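Local structure of diaminopimelate decarboxylase (Aquifex aeolicus, 2P3E) at residues G302-I307 with V340-G345; H326-V331 with F353-R358; I292-F297 with I308-M313; G345-T350 with N386-A391. The protein probably catalyses the pyridoxal phosphate-dependent decarboxylation of meso-diaminopimelate to L-lysine, the closing step of this lysine pathway. One frame throughout, in Å; residues are numbered along the deposited sequence.

All four contacts belong to the beta-rich domain that accompanies the cofactor-binding barrel, and all are largely buried. Contacts 1 and 3 share strand 304-309: contact 1 pairs it in parallel with strand 338-344, contact 3 antiparallel with strand 289-301, so backbone ladders dominate both, with an ion pair at the outer end of contact 1 and a buried aspartate in contact 3. Contact 2 relies instead on an arginine, waters and one isoleucine to join strand 328-330 to the bulged chain beyond 338-344. Contact 4 has no regular strand; there, loops 345-350 and 386-391 meet through an asparagine and an arginine beside the second subunit.

Contact 1: residues G302-I307 with V340-G345; sequences GSKHFI and VADIVG
His305 and Ile307 meet Asp342 and Val344 in a ladder of backbone hydrogen bonds between two parallel strands. Asp342 N lies 2.9 Å from His305 O, and Asp342 O receives Ile307 N at the same 2.9 Å in a nearly straight bond (173° at the hydrogen). Val344 N then closes on Ile307 O at 3.0 Å. Nearer the start of the strands, a water takes the N-H of His305 and donates to Val340 O.

The charged interactions gather on the Asp342 side of the sheet. Lys304 is extended as far as CD and then bends at its last two torsions (chi3 84°), which brings NZ beside the carboxylate, where it forms a salt bridge of 3.3 Å with Asp342 OD2. Asp342 OD1 is held by the backbone N of Asp357 and by waters that also reach Lys304 NZ, while OD2 faces the lysine. A leucine in its place would probably cost Lys304 its salt-bridge partner and leave the N-H of Asp357 without this acceptor.

Apolar contacts lie on both faces of the pair. The Phe306 ring runs alongside Asp342, its plane 86° from the carboxylate, with Phe306 CD1 3.6 Å from Asp342 CB; Val344 CG1 meets the ring at its edge. On the Ile307 and Ile343 face, the small Ala341 leaves space for the neighbouring branch, Ile307 CD1 lying 3.7 Å from Ala341 CB. This is a regular parallel strand pair within the mixed sheet of the C-terminal beta domain found in class-II decarboxylases of the ornithine/diaminopimelate family.

Contact 2: residues H326-V331 with F353-R358; sequences HHIIPV and FLALDR
Arg358 turns the edge of its guanidinium to the carbonyl of His326, reaching across from a chain with two beta bulges: a classic bulge at Leu354 and Ala355, opposite Ile343, and a G1 bulge at Asp357 and Arg358, opposite Ala341. The side chain leaves its backbone with CG trans to N (chi1 -174°) and then folds at chi2 and chi3, curling back over its own segment. As a result Ala355 CB sits over one guanidinium face, offset toward the rim, while NH1 is directed at segment 326-331. Arg358 NH1 donates to His326 O at 2.8 Å, with the oxygen close to the guanidinium plane and the donor tilted 33° from the carbonyl plane. Tyr325 adds a cation-pi contact, so this long, flat cation suits a site that offers both oxygens and aromatic surface.

Ile328 points toward the bulge and crosses Leu354 at about a right angle. Its terminal CD1 does the touching, 3.8 Å from Ala355 CB and 4.0 Å from Leu354 CB; a slender branch of this kind fits the corner between them. The His326 ring serves other neighbours: ND1 bonds Leu372 O, and Arg318, a probable substrate-binding residue, lies close by. Two waters also lie at the guanidinium edge. One accepts from Ile328 N and Arg358 NH1; the other accepts from His326 N and Arg358 NH2 and donates to Leu354 O at 2.7 Å.

Contact 3: residues I292-F297 with I308-M313; sequences ITQVQF and IVDAGM
Asp310 OD1 takes two hydrogen bonds from the facing strand: Thr293 OG1 donates at 2.7 Å, nearly in line with the C-O bond, and Gln294 N at 2.9 Å from above the carboxylate plane. Its other oxygen, OD2, bonds Thr34, so this buried carboxylate is held at both oxygens. An alanine here would probably leave the N-H of Gln294 and the hydroxyls of Thr293 and Thr34 short of their acceptor.

Ile308 O is also doubly gripped, by Gln296 N at 2.7 Å and Phe297 N at 3.1 Å, while Ile308 N returns a bond of 2.7 Å to Phe297 O. Gln296 folds back at chi2 (-54°), and its NE2 donates to Gln294 O from above the carbonyl plane and to Gln294 OE1, its amide nearly parallel to the Asp310 carboxylate.

Valine, isoleucine and phenylalanine supply the apolar packing. Val295 CG2 lies 4.0 Å from Val309 CG1 on one face, and Phe297 CB 4.0 Å from Ile308 CD1 on the other, where Val109 of the second subunit covers Ile308. Two residues, Gln296 and Phe297, opposite the single Ile308 make a classic beta bulge within the hairpin of strands 289-301 and 304-309.

Contact 4: residues G345-T350 with N386-A391; sequences GPICET and NMRPRA
Asn386 OD1 receives the backbone N-H of Cys348 at 3.0 Å, almost straight (168° at the hydrogen) and in the plane of the side-chain carbonyl. A water that accepts from Arg388 NH1 at 2.8 Å also lies 3.0 Å from Asn386 OD1 and close to Pro346 O, though it has more acceptors around it than protons to give. The amide's other end, ND2, donates to a second water, which in turn donates to Cys348 O. An asparagine suits this place because its one flat group both accepts from and donates toward the opposite loop, and its backbone adopts a positive phi (68°), which asparagine tolerates comparatively well.

Around this polar centre the packing is close. Ile347 and Arg388 run past each other in opposite directions, with Ile347 CD1 3.5 Å from Arg388 CD, while Ile347 CG2 approaches Asn386 OD1 at 3.6 Å. Arg388 bends at chi3 (84°), which turns one guanidinium face to the Pro346 ring, whose CB lies 3.5 Å from Arg388 CZ and over the centre of the group.

Glu349, a probable substrate ligand, follows in the same loop and packs on Tyr322 of the second subunit, whose Lys175 bonds Gly345 O and Ile347 O. Segment 345-350 emerges from strand 338-344, whereas the loop 386-391 leads into strand 392-397, with helix 410-414 packed against Met387.

Contact 1: residues G302-I307 with V340-G345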
# COMPACT_ATOMS: atom_id res chain seq x y z
N GLY B 302 1.50 26.98 13.42
CA GLY B 302 2.72 27.49 14.04
C GLY B 302 3.67 28.07 13.01
O GLY B 302 3.32 29.01 12.29
N SER B 303 4.87 27.49 12.93
CA SER B 303 5.89 27.93 11.98
C SER B 303 5.91 27.11 10.68
O SER B 303 6.77 27.33 9.83
CB SER B 303 7.29 27.88 12.63
OG SER B 303 7.69 26.55 12.94
N LYS B 304 4.97 26.18 10.53
CA LYS B 304 4.94 25.31 9.34
C LYS B 304 3.90 25.74 8.31
O LYS B 304 2.79 26.16 8.67
CB LYS B 304 4.71 23.85 9.72
CG LYS B 304 5.85 23.21 10.50
CD LYS B 304 5.49 21.82 10.99
CE LYS B 304 5.72 20.75 9.93
NZ LYS B 304 7.11 20.81 9.40
N HIS B 305 4.28 25.63 7.04
CA HIS B 305 3.38 25.83 5.93
C HIS B 305 3.03 24.45 5.36
O HIS B 305 3.92 23.68 5.02
CB HIS B 305 4.00 26.74 4.86
CG HIS B 305 3.07 27.11 3.74
ND1 HIS B 305 1.82 27.64 3.95
CD2 HIS B 305 3.24 27.06 2.39
CE1 HIS B 305 1.24 27.87 2.78
NE2 HIS B 305 2.08 27.55 1.82
N PHE B 306 1.74 24.15 5.29
CA PHE B 306 1.25 22.92 4.65
C PHE B 306 0.59 23.26 3.33
O PHE B 306 -0.23 24.20 3.24
CB PHE B 306 0.28 22.17 5.58
CG PHE B 306 0.90 21.69 6.87
CD1 PHE B 306 1.47 20.42 6.96
CD2 PHE B 306 0.91 22.51 8.00
CE1 PHE B 306 2.05 19.98 8.15
CE2 PHE B 306 1.48 22.06 9.19
CZ PHE B 306 2.05 20.79 9.26
N ILE B 307 0.95 22.49 2.30
CA ILE B 307 0.31 22.53 1.00
C ILE B 307 -0.40 21.18 0.86
O ILE B 307 0.25 20.14 0.69
CB ILE B 307 1.35 22.73 -0.13
CG1 ILE B 307 2.09 24.07 0.04
CG2 ILE B 307 0.70 22.62 -1.52
CD1 ILE B 307 3.20 24.32 -0.96
N VAL B 340 9.25 27.17 2.35
CA VAL B 340 9.51 25.84 2.87
C VAL B 340 8.17 25.31 3.36
O VAL B 340 7.51 25.95 4.18
CB VAL B 340 10.53 25.87 4.01
CG1 VAL B 340 10.73 24.47 4.58
CG2 VAL B 340 11.84 26.44 3.52
N ALA B 341 7.78 24.14 2.84
CA ALA B 341 6.46 23.58 3.11
C ALA B 341 6.51 22.06 3.26
O ALA B 341 7.42 21.40 2.75
CB ALA B 341 5.49 23.96 1.98
N ASP B 342 5.53 21.54 4.01
CA ASP B 342 5.18 20.13 3.96
C ASP B 342 4.11 19.96 2.89
O ASP B 342 3.06 20.63 2.92
CB ASP B 342 4.61 19.65 5.30
CG ASP B 342 5.68 19.47 6.37
OD1 ASP B 342 6.88 19.79 6.16
OD2 ASP B 342 5.29 18.95 7.43
N ILE B 343 4.35 19.06 1.94
CA ILE B 343 3.39 18.83 0.86
C ILE B 343 2.74 17.52 1.22
O ILE B 343 3.38 16.46 1.21
CB ILE B 343 4.08 18.78 -0.52
CG1 ILE B 343 4.77 20.12 -0.79
CG2 ILE B 343 3.04 18.44 -1.66
CD1 ILE B 343 5.75 20.08 -1.93
N VAL B 344 1.47 17.59 1.60
CA VAL B 344 0.82 16.46 2.26
C VAL B 344 -0.47 16.08 1.51
O VAL B 344 -1.08 16.93 0.85
CB VAL B 344 0.51 16.79 3.74
CG1 VAL B 344 1.82 17.06 4.52
CG2 VAL B 344 -0.44 17.99 3.84
N GLY B 345 -0.90 14.83 1.64
CA GLY B 345 -2.03 14.35 0.87
C GLY B 345 -3.33 14.32 1.64
O GLY B 345 -3.41 14.87 2.74
O HOH W 1 7.60 22.39 6.40
O HOH W 2 8.10 18.82 8.44
O HOH W 3 7.03 24.92 6.63

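Contact 2: residues H326-V331 with F353-R358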
# COMPACT_ATOMS: atom_id res chain seq x y z
N HIS B 326 11.35 12.57 -3.66
CA HIS B 326 10.88 12.83 -5.02
C HIS B 326 10.89 14.35 -5.24
O HIS B 326 10.36 15.10 -4.42
CB HIS B 326 9.45 12.30 -5.22
CG HIS B 326 9.38 10.80 -5.31
ND1 HIS B 326 9.26 10.13 -6.51
CD2 HIS B 326 9.43 9.85 -4.35
CE1 HIS B 326 9.25 8.83 -6.28
NE2 HIS B 326 9.35 8.63 -4.98
N HIS B 327 11.48 14.77 -6.35
CA HIS B 327 11.49 16.18 -6.73
C HIS B 327 10.08 16.62 -7.09
O HIS B 327 9.35 15.91 -7.81
CB HIS B 327 12.48 16.42 -7.88
CG HIS B 327 12.92 17.85 -8.01
ND1 HIS B 327 13.55 18.54 -7.00
CD2 HIS B 327 12.84 18.71 -9.06
CE1 HIS B 327 13.82 19.77 -7.40
NE2 HIS B 327 13.42 19.90 -8.65
N ILE B 328 9.66 17.77 -6.55
CA ILE B 328 8.32 18.31 -6.79
C ILE B 328 8.42 19.75 -7.33
O ILE B 328 9.07 20.60 -6.70
CB ILE B 328 7.42 18.27 -5.52
CG1 ILE B 328 7.34 16.82 -4.97
CG2 ILE B 328 6.03 18.83 -5.82
CD1 ILE B 328 6.49 16.65 -3.72
N ILE B 329 7.79 19.98 -8.47
CA ILE B 329 7.86 21.26 -9.18
C ILE B 329 6.46 21.73 -9.55
O ILE B 329 5.55 20.90 -9.75
CB ILE B 329 8.74 21.16 -10.45
CG1 ILE B 329 8.15 20.15 -11.46
CG2 ILE B 329 10.18 20.80 -10.06
CD1 ILE B 329 8.91 20.00 -12.79
N PRO B 330 6.28 23.06 -9.68
CA PRO B 330 4.99 23.56 -10.15
C PRO B 330 4.80 23.32 -11.66
O PRO B 330 5.77 23.35 -12.45
CB PRO B 330 5.04 25.05 -9.80
CG PRO B 330 6.52 25.41 -9.89
CD PRO B 330 7.24 24.17 -9.41
N VAL B 331 3.57 23.02 -12.05
CA VAL B 331 3.23 22.88 -13.46
C VAL B 331 3.27 24.28 -14.13
O VAL B 331 3.59 24.39 -15.32
CB VAL B 331 1.84 22.18 -13.62
CG1 VAL B 331 1.26 22.32 -15.05
CG2 VAL B 331 1.94 20.69 -13.21
N PHE B 353 2.44 12.07 3.50
CA PHE B 353 3.06 13.25 2.91
C PHE B 353 3.76 12.84 1.62
O PHE B 353 4.09 11.68 1.45
CB PHE B 353 4.07 13.86 3.89
CG PHE B 353 5.17 12.94 4.30
CD1 PHE B 353 6.32 12.80 3.53
CD2 PHE B 353 5.08 12.22 5.49
CE1 PHE B 353 7.35 11.96 3.91
CE2 PHE B 353 6.10 11.36 5.88
CZ PHE B 353 7.24 11.24 5.10
N LEU B 354 3.96 13.81 0.73
CA LEU B 354 4.78 13.62 -0.45
C LEU B 354 6.19 14.23 -0.29
O LEU B 354 7.14 13.80 -0.94
CB LEU B 354 4.09 14.21 -1.68
CG LEU B 354 2.71 13.62 -2.04
CD1 LEU B 354 2.15 14.32 -3.25
CD2 LEU B 354 2.80 12.09 -2.27
N ALA B 355 6.30 15.25 0.56
CA ALA B 355 7.61 15.90 0.87
C ALA B 355 7.49 16.68 2.17
O ALA B 355 6.43 17.25 2.47
CB ALA B 355 8.05 16.81 -0.27
N LEU B 356 8.58 16.70 2.94
CA LEU B 356 8.63 17.47 4.19
C LEU B 356 9.69 18.55 4.14
O LEU B 356 10.78 18.32 3.61
CB LEU B 356 8.91 16.55 5.38
CG LEU B 356 7.93 15.40 5.67
CD1 LEU B 356 8.42 14.57 6.85
CD2 LEU B 356 6.55 15.93 5.94
N ASP B 357 9.39 19.72 4.71
CA ASP B 357 10.36 20.83 4.83
C ASP B 357 11.04 21.10 3.48
O ASP B 357 12.28 21.24 3.40
CB ASP B 357 11.42 20.50 5.89
CG ASP B 357 10.86 20.49 7.30
OD1 ASP B 357 9.91 21.25 7.59
OD2 ASP B 357 11.38 19.71 8.12
N ARG B 358 10.23 21.18 2.42
CA ARG B 358 10.75 21.30 1.07
C ARG B 358 10.55 22.69 0.52
O ARG B 358 9.47 23.29 0.67
CB ARG B 358 10.09 20.27 0.15
CG ARG B 358 10.67 20.22 -1.26
CD ARG B 358 12.01 19.44 -1.36
NE ARG B 358 11.91 18.08 -0.79
CZ ARG B 358 11.39 17.04 -1.44
NH1 ARG B 358 10.94 17.17 -2.69
NH2 ARG B 358 11.31 15.84 -0.85
O HOH W 4 9.80 13.51 -1.34
O HOH W 5 11.14 19.43 -4.70

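Contact 3: residues I292-F297 with I308-M313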
# COMPACT_ATOMS: atom_id res chain seq x y z
N ILE B 292 0.91 13.95 -11.29
CA ILE B 292 0.33 15.29 -11.25
C ILE B 292 -0.74 15.33 -10.18
O ILE B 292 -1.60 14.44 -10.11
CB ILE B 292 -0.31 15.74 -12.60
CG1 ILE B 292 0.65 15.52 -13.78
CG2 ILE B 292 -0.80 17.22 -12.52
CD1 ILE B 292 2.06 16.15 -13.63
N THR B 293 -0.68 16.37 -9.36
CA THR B 293 -1.61 16.51 -8.26
C THR B 293 -2.07 17.96 -8.15
O THR B 293 -1.33 18.87 -8.48
CB THR B 293 -1.00 15.98 -6.92
OG1 THR B 293 -1.97 16.08 -5.87
CG2 THR B 293 0.28 16.74 -6.51
N GLN B 294 -3.30 18.17 -7.69
CA GLN B 294 -3.85 19.52 -7.54
C GLN B 294 -3.89 19.95 -6.07
O GLN B 294 -4.29 19.18 -5.18
CB GLN B 294 -5.25 19.58 -8.16
CG GLN B 294 -5.88 20.98 -8.16
CD GLN B 294 -7.31 20.95 -8.62
OE1 GLN B 294 -8.14 20.18 -8.11
NE2 GLN B 294 -7.62 21.78 -9.60
N VAL B 295 -3.45 21.18 -5.83
CA VAL B 295 -3.50 21.80 -4.51
C VAL B 295 -4.96 22.05 -4.10
O VAL B 295 -5.73 22.67 -4.85
CB VAL B 295 -2.68 23.13 -4.46
CG1 VAL B 295 -2.80 23.78 -3.07
CG2 VAL B 295 -1.20 22.89 -4.83
N GLN B 296 -5.33 21.55 -2.92
CA GLN B 296 -6.68 21.67 -2.38
C GLN B 296 -6.73 22.77 -1.34
O GLN B 296 -7.60 23.64 -1.41
CB GLN B 296 -7.14 20.34 -1.78
CG GLN B 296 -7.14 19.18 -2.76
CD GLN B 296 -7.93 19.46 -4.03
OE1 GLN B 296 -9.11 19.79 -3.98
NE2 GLN B 296 -7.26 19.34 -5.18
N PHE B 297 -5.79 22.75 -0.38
CA PHE B 297 -5.76 23.75 0.70
C PHE B 297 -4.34 24.17 1.04
O PHE B 297 -3.39 23.38 0.90
CB PHE B 297 -6.42 23.21 1.98
CG PHE B 297 -7.81 22.70 1.79
CD1 PHE B 297 -8.88 23.58 1.68
CD2 PHE B 297 -8.05 21.34 1.71
CE1 PHE B 297 -10.19 23.09 1.49
CE2 PHE B 297 -9.35 20.85 1.53
CZ PHE B 297 -10.42 21.73 1.42
N ILE B 308 -1.73 21.21 0.97
CA ILE B 308 -2.52 19.97 0.97
C ILE B 308 -3.00 19.69 -0.45
O ILE B 308 -3.65 20.55 -1.06
CB ILE B 308 -3.72 20.06 1.97
CG1 ILE B 308 -3.19 20.37 3.38
CG2 ILE B 308 -4.57 18.76 1.94
CD1 ILE B 308 -4.25 20.87 4.38
N VAL B 309 -2.66 18.51 -0.96
CA VAL B 309 -2.95 18.14 -2.35
C VAL B 309 -3.87 16.93 -2.42
O VAL B 309 -4.20 16.35 -1.38
CB VAL B 309 -1.63 17.90 -3.17
CG1 VAL B 309 -0.81 19.20 -3.25
CG2 VAL B 309 -0.79 16.75 -2.57
N ASP B 310 -4.28 16.55 -3.64
CA ASP B 310 -5.26 15.46 -3.77
C ASP B 310 -4.64 14.07 -3.94
O ASP B 310 -5.34 13.06 -3.98
CB ASP B 310 -6.34 15.76 -4.85
CG ASP B 310 -5.77 15.94 -6.27
OD1 ASP B 310 -4.55 15.78 -6.51
OD2 ASP B 310 -6.58 16.25 -7.16
N ALA B 311 -3.32 14.02 -4.02
CA ALA B 311 -2.59 12.76 -4.10
C ALA B 311 -1.90 12.51 -2.79
O ALA B 311 -1.33 13.43 -2.18
CB ALA B 311 -1.56 12.77 -5.24
N GLY B 312 -1.93 11.27 -2.35
CA GLY B 312 -1.28 10.92 -1.08
C GLY B 312 -0.54 9.60 -1.13
O GLY B 312 -0.20 9.08 -2.22
N MET B 313 -0.28 9.06 0.06
CA MET B 313 0.46 7.81 0.17
C MET B 313 -0.27 6.65 -0.52
O MET B 313 0.35 5.62 -0.83
CB MET B 313 0.73 7.49 1.65
CG MET B 313 -0.52 7.14 2.46
SD MET B 313 -0.15 6.91 4.21
CE MET B 313 0.86 5.41 4.20

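Contact 4: residues G345-T350 with N386-A391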
# COMPACT_ATOMS: atom_id res chain seq x y z
N GLY B 345 -0.90 14.83 1.64
CA GLY B 345 -2.03 14.35 0.87
C GLY B 345 -3.33 14.32 1.64
O GLY B 345 -3.41 14.87 2.74
N PRO B 346 -4.35 13.65 1.07
CA PRO B 346 -5.71 13.59 1.60
C PRO B 346 -5.91 12.51 2.69
O PRO B 346 -6.90 12.55 3.41
CB PRO B 346 -6.54 13.24 0.35
CG PRO B 346 -5.63 12.40 -0.46
CD PRO B 346 -4.22 12.90 -0.19
N ILE B 347 -4.96 11.57 2.79
CA ILE B 347 -5.14 10.41 3.67
C ILE B 347 -5.11 10.81 5.15
O ILE B 347 -4.33 11.70 5.55
CB ILE B 347 -4.07 9.30 3.41
CG1 ILE B 347 -4.15 8.76 1.96
CG2 ILE B 347 -4.16 8.20 4.49
CD1 ILE B 347 -5.43 7.95 1.63
N CYS B 348 -5.95 10.14 5.94
CA CYS B 348 -6.03 10.42 7.37
C CYS B 348 -4.94 9.66 8.15
O CYS B 348 -5.22 8.68 8.89
CB CYS B 348 -7.44 10.12 7.90
SG CYS B 348 -7.84 11.10 9.35
N GLU B 349 -3.70 10.08 7.91
CA GLU B 349 -2.52 9.60 8.63
C GLU B 349 -1.57 10.79 8.76
O GLU B 349 -1.43 11.57 7.83
CB GLU B 349 -1.77 8.51 7.84
CG GLU B 349 -2.52 7.20 7.66
CD GLU B 349 -2.47 6.30 8.90
OE1 GLU B 349 -2.03 6.75 9.98
OE2 GLU B 349 -2.87 5.12 8.77
N THR B 350 -0.90 10.90 9.90
CA THR B 350 0.17 11.89 10.09
C THR B 350 1.29 11.63 9.10
O THR B 350 1.90 12.58 8.58
CB THR B 350 0.69 11.87 11.56
OG1 THR B 350 -0.41 12.17 12.43
CG2 THR B 350 1.78 12.92 11.77
N ASN B 386 -8.68 4.52 2.68
CA ASN B 386 -9.66 5.59 2.81
C ASN B 386 -10.69 5.59 1.66
O ASN B 386 -11.31 6.61 1.37
CB ASN B 386 -8.97 6.98 2.91
CG ASN B 386 -8.19 7.20 4.23
OD1 ASN B 386 -7.71 8.29 4.46
ND2 ASN B 386 -8.09 6.18 5.09
N MET B 387 -10.87 4.43 1.01
CA MET B 387 -11.84 4.30 -0.08
C MET B 387 -11.55 5.30 -1.21
O MET B 387 -12.47 5.88 -1.79
CB MET B 387 -13.28 4.45 0.45
CG MET B 387 -13.90 3.16 0.97
SD MET B 387 -14.15 1.91 -0.34
CE MET B 387 -15.37 2.75 -1.35
N ARG B 388 -10.27 5.48 -1.51
CA ARG B 388 -9.86 6.40 -2.56
C ARG B 388 -9.58 5.66 -3.85
O ARG B 388 -8.67 4.83 -3.90
CB ARG B 388 -8.62 7.21 -2.12
CG ARG B 388 -8.87 8.04 -0.86
CD ARG B 388 -7.86 9.17 -0.65
NE ARG B 388 -8.26 10.36 -1.41
CZ ARG B 388 -9.13 11.31 -1.03
NH1 ARG B 388 -9.73 11.30 0.17
NH2 ARG B 388 -9.39 12.32 -1.87
N PRO B 389 -10.36 5.95 -4.92
CA PRO B 389 -10.06 5.32 -6.21
C PRO B 389 -8.69 5.76 -6.70
O PRO B 389 -8.27 6.91 -6.45
CB PRO B 389 -11.15 5.87 -7.14
CG PRO B 389 -12.25 6.33 -6.24
CD PRO B 389 -11.56 6.81 -4.98
N ARG B 390 -8.00 4.85 -7.37
CA ARG B 390 -6.66 5.14 -7.88
C ARG B 390 -6.69 6.00 -9.14
O ARG B 390 -7.73 6.14 -9.81
CB ARG B 390 -5.86 3.85 -8.10
CG ARG B 390 -5.62 3.07 -6.79
CD ARG B 390 -4.81 1.80 -7.00
NE ARG B 390 -5.57 0.79 -7.75
CZ ARG B 390 -5.33 -0.52 -7.70
NH1 ARG B 390 -4.35 -0.98 -6.92
NH2 ARG B 390 -6.06 -1.37 -8.42
N ALA B 391 -5.54 6.58 -9.44
CA ALA B 391 -5.38 7.59 -10.47
C ALA B 391 -5.56 7.02 -11.87
O ALA B 391 -5.29 5.84 -12.10
CB ALA B 391 -3.99 8.21 -10.36
O HOH W 6 -8.84 10.52 2.72
O HOH W 7 -6.88 6.48 7.91